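Local coordinates for Poly(A) RNA polymerase protein 2 (Saccharomyces cerevisiae, PDB 3NYB) that probably adds adenylates to RNA 3' ends as the poly(A) polymerase subunit of the TRAMP RNA surveillance complex, paired with the zinc-knuckle protein Air2p, at residues Tyr3-His11 with Phe23-Tyr31; Gly230-Ser238 with Asn259-Asp267. The protein carries 1 engineered substitution. One frame throughout, in Å; residues are numbered along the deposited sequence.

Contact 1 (3-11 with 23-31) and contact 2 (230-238 with 259-267) lie on opposite sides of the chain's centre, their own centres 35 Å apart and their nearest atoms about 19 Å apart. They follow one another along the chain and do not touch. Helix 214-228 runs between them: Ile-25, pointing away from the loop of contact 1, packs on it, and Tyr-231 of contact 2 bonds from its hydroxyl to the carbonyl of Tyr-225 in it. Neither contact uses a strand of the five-stranded sheet of the palm. Contact 1 is an N-terminal loop folded on a helix, whereas contact 2 joins backbones in parallel next to the Air2p chain.

Contact 1. Residues Tyr3-His11 with Phe23-Tyr31; sequences YPWILNHDH and FEIKDFVAY
Trp-5 has both indole faces covered: Phe-28 meets one edge-on, with planes at 86° in a T-shaped pair, while CB of Tyr-3 lies toward the rim of the opposite face. Phe-28 CD1 stands 3.8 Å from Trp-5 CD2, and its CB adds a CH-pi contact over the five-membered ring. At the indole edge, NE1 of Trp-5 donates near the ring plane to the anti lone pair of Glu-24 OE2 (2.9 Å), ring and carboxylate nearly coplanar. CG anti to the backbone N (chi1 -162°) and an extended chain beyond it carry the Glu-24 carboxylate out from the helix to the indole N-H. Its OE2 also bonds Ser-315 OG and its OE1 bonds the N atoms of Ile-316 and Leu-317; these four bonds fix the carboxylate's rotation. The His-11 ring carries Phe-23 CB over one face, 3.5 Å from its centroid, and the carbonyl of His-9 near the opposite one. At the ring edge His-11 NE2 donates to the syn side of Asp-27 OD2 (2.9 Å), 18° out of the carboxylate plane. A water donates to the same OD2 and to His-9 O, bridging loop and helix. Pro-4 CG rests 3.6 Å from Tyr-31 CZ. The N-terminal loop thus folds back along helix 17-31, whose Ile-25, Phe-28 and Val-29 pack on helix 160-173, Ile-25 also meeting helix 214-228.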
# COMPACT_ATOMS: atom_id res chain seq x y z
N TYR A 3 12.87 -15.97 7.93
CA TYR A 3 12.00 -14.89 8.39
C TYR A 3 12.70 -14.18 9.53
O TYR A 3 12.26 -14.24 10.67
CB TYR A 3 10.68 -15.47 8.88
CG TYR A 3 10.06 -16.41 7.88
CD1 TYR A 3 9.66 -17.68 8.26
CD2 TYR A 3 9.90 -16.03 6.56
CE1 TYR A 3 9.09 -18.56 7.34
CE2 TYR A 3 9.34 -16.90 5.63
CZ TYR A 3 8.93 -18.16 6.03
OH TYR A 3 8.38 -19.02 5.13
N PRO A 4 13.80 -13.48 9.21
CA PRO A 4 14.72 -12.90 10.19
C PRO A 4 13.98 -12.10 11.24
O PRO A 4 14.40 -12.11 12.40
CB PRO A 4 15.59 -11.97 9.33
CG PRO A 4 14.79 -11.77 8.03
CD PRO A 4 14.17 -13.10 7.83
N TRP A 5 12.90 -11.42 10.86
CA TRP A 5 12.20 -10.54 11.82
C TRP A 5 11.53 -11.30 12.97
O TRP A 5 11.04 -10.70 13.92
CB TRP A 5 11.17 -9.67 11.11
CG TRP A 5 10.11 -10.45 10.41
CD1 TRP A 5 8.91 -10.84 10.92
CD2 TRP A 5 10.15 -10.92 9.06
NE1 TRP A 5 8.21 -11.55 9.97
CE2 TRP A 5 8.95 -11.61 8.83
CE3 TRP A 5 11.10 -10.84 8.04
CZ2 TRP A 5 8.67 -12.20 7.60
CZ3 TRP A 5 10.82 -11.44 6.82
CH2 TRP A 5 9.61 -12.10 6.61
N ILE A 6 11.53 -12.62 12.87
CA ILE A 6 10.96 -13.49 13.89
C ILE A 6 11.94 -13.75 15.02
O ILE A 6 11.54 -13.97 16.16
CB ILE A 6 10.50 -14.84 13.27
CG1 ILE A 6 8.99 -14.84 13.09
CG2 ILE A 6 10.89 -16.01 14.13
CD1 ILE A 6 8.53 -13.95 11.98
N LEU A 7 13.23 -13.73 14.69
CA LEU A 7 14.28 -14.12 15.65
C LEU A 7 14.18 -13.32 16.95
O LEU A 7 14.21 -12.10 16.93
CB LEU A 7 15.66 -13.93 15.01
CG LEU A 7 16.78 -14.87 15.46
CD1 LEU A 7 16.26 -16.27 15.67
CD2 LEU A 7 17.93 -14.86 14.45
N ASN A 8 14.06 -14.03 18.07
CA ASN A 8 13.92 -13.43 19.41
C ASN A 8 12.59 -12.70 19.59
O ASN A 8 12.44 -11.87 20.49
CB ASN A 8 15.09 -12.48 19.73
CG ASN A 8 16.45 -13.12 19.45
OD1 ASN A 8 16.75 -14.22 19.92
ND2 ASN A 8 17.29 -12.42 18.69
N HIS A 9 11.63 -13.03 18.75
CA HIS A 9 10.34 -12.36 18.78
C HIS A 9 9.21 -13.36 18.55
O HIS A 9 8.27 -13.09 17.81
CB HIS A 9 10.28 -11.28 17.71
CG HIS A 9 11.27 -10.18 17.91
ND1 HIS A 9 11.13 -9.24 18.90
CD2 HIS A 9 12.41 -9.87 17.24
CE1 HIS A 9 12.15 -8.39 18.84
NE2 HIS A 9 12.93 -8.75 17.84
N ASP A 10 9.31 -14.52 19.19
CA ASP A 10 8.30 -15.56 19.01
C ASP A 10 7.05 -15.24 19.81
O ASP A 10 7.13 -14.96 21.01
CB ASP A 10 8.87 -16.90 19.45
CG ASP A 10 7.81 -17.95 19.59
OD1 ASP A 10 7.33 -18.16 20.73
OD2 ASP A 10 7.46 -18.56 18.57
N HIS A 11 5.89 -15.26 19.15
CA HIS A 11 4.61 -15.06 19.84
C HIS A 11 3.71 -16.28 19.73
O HIS A 11 2.49 -16.14 19.71
CB HIS A 11 3.87 -13.88 19.24
CG HIS A 11 4.72 -12.67 19.02
ND1 HIS A 11 5.18 -11.89 20.06
CD2 HIS A 11 5.20 -12.11 17.89
CE1 HIS A 11 5.90 -10.90 19.58
NE2 HIS A 11 5.93 -11.00 18.26
N PHE A 23 1.50 -8.42 16.35
CA PHE A 23 2.87 -8.35 16.84
C PHE A 23 3.90 -8.65 15.74
O PHE A 23 4.95 -8.01 15.68
CB PHE A 23 3.07 -9.30 18.01
CG PHE A 23 2.24 -8.96 19.22
CD1 PHE A 23 1.87 -7.65 19.46
CD2 PHE A 23 1.87 -9.94 20.12
CE1 PHE A 23 1.11 -7.32 20.58
CE2 PHE A 23 1.12 -9.62 21.24
CZ PHE A 23 0.73 -8.31 21.47
N GLU A 24 3.60 -9.61 14.88
CA GLU A 24 4.53 -9.94 13.81
C GLU A 24 4.60 -8.81 12.80
O GLU A 24 5.67 -8.53 12.25
CB GLU A 24 4.19 -11.26 13.12
CG GLU A 24 5.39 -11.80 12.34
CD GLU A 24 5.08 -12.96 11.42
OE1 GLU A 24 4.00 -13.58 11.57
OE2 GLU A 24 5.93 -13.26 10.56
N ILE A 25 3.48 -8.15 12.55
CA ILE A 25 3.50 -6.99 11.65
C ILE A 25 4.49 -5.94 12.17
O ILE A 25 5.34 -5.48 11.41
CB ILE A 25 2.09 -6.39 11.43
CG1 ILE A 25 1.15 -7.44 10.83
CG2 ILE A 25 2.16 -5.18 10.49
CD1 ILE A 25 -0.20 -6.90 10.43
N LYS A 26 4.38 -5.59 13.45
CA LYS A 26 5.28 -4.64 14.09
C LYS A 26 6.74 -5.09 14.05
O LYS A 26 7.66 -4.28 13.99
CB LYS A 26 4.87 -4.38 15.54
CG LYS A 26 3.65 -3.50 15.71
CD LYS A 26 3.35 -3.26 17.18
CE LYS A 26 1.84 -3.23 17.46
NZ LYS A 26 1.29 -1.86 17.65
N ASP A 27 6.96 -6.40 14.08
CA ASP A 27 8.32 -6.91 14.07
C ASP A 27 8.96 -6.68 12.71
O ASP A 27 10.06 -6.13 12.60
CB ASP A 27 8.36 -8.38 14.46
CG ASP A 27 8.00 -8.59 15.92
OD1 ASP A 27 8.12 -7.61 16.69
OD2 ASP A 27 7.61 -9.72 16.29
N PHE A 28 8.23 -7.08 11.67
CA PHE A 28 8.62 -6.86 10.29
C PHE A 28 8.90 -5.39 10.00
O PHE A 28 9.97 -5.05 9.49
CB PHE A 28 7.54 -7.38 9.33
CG PHE A 28 7.86 -7.13 7.88
CD1 PHE A 28 8.72 -7.96 7.19
CD2 PHE A 28 7.32 -6.05 7.21
CE1 PHE A 28 9.02 -7.73 5.86
CE2 PHE A 28 7.61 -5.81 5.88
CZ PHE A 28 8.46 -6.65 5.21
N VAL A 29 7.93 -4.54 10.31
CA VAL A 29 8.06 -3.10 10.09
C VAL A 29 9.30 -2.53 10.76
O VAL A 29 9.98 -1.68 10.19
CB VAL A 29 6.81 -2.32 10.57
CG1 VAL A 29 7.03 -0.80 10.44
CG2 VAL A 29 5.59 -2.75 9.80
N ALA A 30 9.59 -2.97 11.97
CA ALA A 30 10.78 -2.47 12.65
C ALA A 30 12.03 -3.03 11.99
O ALA A 30 13.03 -2.33 11.84
CB ALA A 30 10.74 -2.81 14.15
N TYR A 31 11.95 -4.29 11.58
CA TYR A 31 13.08 -4.91 10.90
C TYR A 31 13.42 -4.21 9.57
O TYR A 31 14.59 -4.09 9.19
CB TYR A 31 12.82 -6.40 10.69
CG TYR A 31 13.91 -7.10 9.94
CD1 TYR A 31 15.05 -7.56 10.60
CD2 TYR A 31 13.82 -7.29 8.57
CE1 TYR A 31 16.07 -8.21 9.92
CE2 TYR A 31 14.85 -7.94 7.87
CZ TYR A 31 15.96 -8.40 8.56
OH TYR A 31 16.98 -9.03 7.89
O HOH W 1 7.85 -12.41 15.16

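Contact 2. Residues Gly230-Ser238 with Asn259-Asp267; sequences GYDDVALGS and NPFSLAIQD
Phe-261 reaches across to the turn at Tyr-231 and Asp-232, its CG anti to the backbone N (chi1 -170°). Phe-261 CB passes 3.8 Å from Asp-232 OD1. Further out, Phe-261 CD1 lies 3.4 Å from Asp-232 OD2, the oxygen coming in at the ring edge with carboxylate and ring planes 50° apart. Phe-261 CE1 comes next, 3.8 Å from Tyr-231 CB. Asp-232 OD1 lies near Pro-260 as well, 3.9 Å from Pro-260 CB. Cutting Asp-232 back to an alanine is likely to leave the CD1 edge of the Phe-261 ring without its carboxylate neighbour and to open a gap beside Pro-260. Tyr-231 sets its ring edge toward Leu-263 CG, while its hydroxyl bonds the carbonyl of Tyr-225.

Beyond the Phe-261 ring the backbones pair at a single parallel bridge, Leu-236 with Ile-265. Leu-236 N donates to Ala-264 O (3.0 Å), and Gln-266 N donates to Leu-236 O (2.7 Å). Just before the bridge, a water accepts from Ala-264 N (2.8 Å) and lies within donating range of Val-234 O and Ser-262 O. Around the bridge, CB of Ala-235 faces CB of Ala-264, and Leu-236 CB packs on Ile-265 CG1 (4.0 Å).

Air2p lies against the same turn: Ser-67 of the Air2p chain bonds Asp-233 OD2 and packs on Asp-232, and Tyr-50 of that chain packs on Val-234. Strand 234-238 pairs antiparallel with strand 243-247 and, along its other edge, meets 264-266 through one parallel bridge, a short extension of a beta hairpin in the Cid1-family region of this polymerase.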
# COMPACT_ATOMS: atom_id res chain seq x y z
N GLY A 230 -16.70 -3.21 -5.31
CA GLY A 230 -17.33 -3.10 -6.61
C GLY A 230 -16.47 -2.31 -7.58
O GLY A 230 -16.77 -1.16 -7.88
N TYR A 231 -15.40 -2.93 -8.05
CA TYR A 231 -14.47 -2.26 -8.95
C TYR A 231 -15.18 -1.69 -10.17
O TYR A 231 -14.87 -0.57 -10.59
CB TYR A 231 -13.37 -3.23 -9.39
CG TYR A 231 -12.36 -3.45 -8.30
CD1 TYR A 231 -11.28 -2.59 -8.16
CD2 TYR A 231 -12.50 -4.49 -7.40
CE1 TYR A 231 -10.35 -2.78 -7.17
CE2 TYR A 231 -11.58 -4.69 -6.39
CZ TYR A 231 -10.51 -3.83 -6.28
OH TYR A 231 -9.58 -4.01 -5.28
N ASP A 232 -16.11 -2.46 -10.71
CA ASP A 232 -16.88 -2.04 -11.88
C ASP A 232 -17.62 -0.73 -11.64
O ASP A 232 -17.63 0.14 -12.50
CB ASP A 232 -17.86 -3.14 -12.30
CG ASP A 232 -17.20 -4.26 -13.08
OD1 ASP A 232 -16.84 -4.04 -14.26
OD2 ASP A 232 -17.05 -5.36 -12.52
N ASP A 233 -18.22 -0.59 -10.46
CA ASP A 233 -19.19 0.48 -10.20
C ASP A 233 -18.77 1.56 -9.17
O ASP A 233 -19.35 2.65 -9.17
CB ASP A 233 -20.53 -0.11 -9.78
CG ASP A 233 -21.02 -1.21 -10.72
OD1 ASP A 233 -21.23 -0.92 -11.92
OD2 ASP A 233 -21.20 -2.35 -10.26
N VAL A 234 -17.81 1.27 -8.30
CA VAL A 234 -17.46 2.20 -7.22
C VAL A 234 -16.12 2.90 -7.42
O VAL A 234 -15.13 2.27 -7.79
CB VAL A 234 -17.46 1.50 -5.85
CG1 VAL A 234 -17.28 2.52 -4.74
CG2 VAL A 234 -18.73 0.72 -5.66
N ALA A 235 -16.08 4.20 -7.14
CA ALA A 235 -14.85 4.99 -7.25
C ALA A 235 -14.46 5.59 -5.90
O ALA A 235 -15.27 5.61 -4.96
CB ALA A 235 -15.01 6.10 -8.28
N LEU A 236 -13.23 6.08 -5.79
CA LEU A 236 -12.75 6.66 -4.55
C LEU A 236 -12.36 8.11 -4.72
O LEU A 236 -11.76 8.48 -5.73
CB LEU A 236 -11.54 5.88 -4.00
CG LEU A 236 -11.81 4.54 -3.33
CD1 LEU A 236 -11.89 3.48 -4.37
CD2 LEU A 236 -10.69 4.23 -2.37
N GLY A 237 -12.70 8.93 -3.72
CA GLY A 237 -12.37 10.34 -3.72
C GLY A 237 -12.31 10.90 -2.31
O GLY A 237 -12.40 10.15 -1.34
N SER A 238 -12.17 12.22 -2.21
CA SER A 238 -12.11 12.88 -0.91
C SER A 238 -12.85 14.21 -0.89
O SER A 238 -12.38 15.22 -1.42
CB SER A 238 -10.65 13.09 -0.47
OG SER A 238 -10.21 12.05 0.37
N ASN A 259 -13.06 0.95 -20.80
CA ASN A 259 -12.84 -0.27 -20.02
C ASN A 259 -13.45 -0.18 -18.63
O ASN A 259 -12.90 0.48 -17.74
CB ASN A 259 -11.35 -0.59 -19.92
CG ASN A 259 -11.06 -1.76 -19.00
OD1 ASN A 259 -11.95 -2.53 -18.65
ND2 ASN A 259 -9.79 -1.90 -18.60
N PRO A 260 -14.59 -0.86 -18.43
CA PRO A 260 -15.37 -0.85 -17.18
C PRO A 260 -14.59 -1.35 -15.95
O PRO A 260 -14.60 -0.69 -14.92
CB PRO A 260 -16.53 -1.81 -17.49
CG PRO A 260 -16.03 -2.63 -18.66
CD PRO A 260 -15.28 -1.63 -19.47
N PHE A 261 -13.94 -2.50 -16.07
CA PHE A 261 -13.28 -3.13 -14.93
C PHE A 261 -11.88 -2.58 -14.67
O PHE A 261 -10.89 -3.08 -15.21
CB PHE A 261 -13.22 -4.64 -15.10
CG PHE A 261 -12.78 -5.37 -13.86
CD1 PHE A 261 -13.65 -5.59 -12.81
CD2 PHE A 261 -11.49 -5.85 -13.75
CE1 PHE A 261 -13.25 -6.26 -11.68
CE2 PHE A 261 -11.08 -6.53 -12.61
CZ PHE A 261 -11.96 -6.73 -11.58
N SER A 262 -11.80 -1.56 -13.82
CA SER A 262 -10.53 -0.92 -13.53
C SER A 262 -10.65 0.00 -12.32
O SER A 262 -11.72 0.55 -12.05
CB SER A 262 -10.03 -0.14 -14.75
OG SER A 262 -10.93 0.89 -15.10
N LEU A 263 -9.56 0.16 -11.59
CA LEU A 263 -9.55 0.97 -10.38
C LEU A 263 -9.73 2.44 -10.74
O LEU A 263 -9.02 2.97 -11.59
CB LEU A 263 -8.23 0.79 -9.65
CG LEU A 263 -8.25 0.87 -8.12
CD1 LEU A 263 -6.87 1.28 -7.62
CD2 LEU A 263 -9.31 1.83 -7.65
N ALA A 264 -10.66 3.11 -10.07
CA ALA A 264 -10.91 4.53 -10.29
C ALA A 264 -10.77 5.32 -9.01
O ALA A 264 -11.61 5.23 -8.11
CB ALA A 264 -12.27 4.74 -10.89
N ILE A 265 -9.69 6.08 -8.92
CA ILE A 265 -9.43 6.92 -7.77
C ILE A 265 -9.26 8.34 -8.26
O ILE A 265 -8.48 8.60 -9.18
CB ILE A 265 -8.17 6.45 -7.01
CG1 ILE A 265 -8.40 5.10 -6.36
CG2 ILE A 265 -7.79 7.45 -5.95
CD1 ILE A 265 -7.15 4.48 -5.81
N GLN A 266 -10.00 9.26 -7.66
CA GLN A 266 -10.02 10.65 -8.10
C GLN A 266 -8.68 11.35 -7.90
O GLN A 266 -8.17 11.42 -6.78
CB GLN A 266 -11.13 11.42 -7.38
CG GLN A 266 -11.49 12.73 -8.03
CD GLN A 266 -12.86 13.21 -7.62
OE1 GLN A 266 -13.15 13.39 -6.43
NE2 GLN A 266 -13.73 13.44 -8.61
N ASP A 267 -8.13 11.87 -9.00
CA ASP A 267 -6.85 12.57 -8.95
C ASP A 267 -6.98 13.82 -8.09
O ASP A 267 -7.78 14.70 -8.38
CB ASP A 267 -6.40 12.95 -10.36
CG ASP A 267 -4.96 13.40 -10.42
OD1 ASP A 267 -4.37 13.66 -9.34
OD2 ASP A 267 -4.41 13.51 -11.54
O HOH W 2 -12.83 1.64 -9.19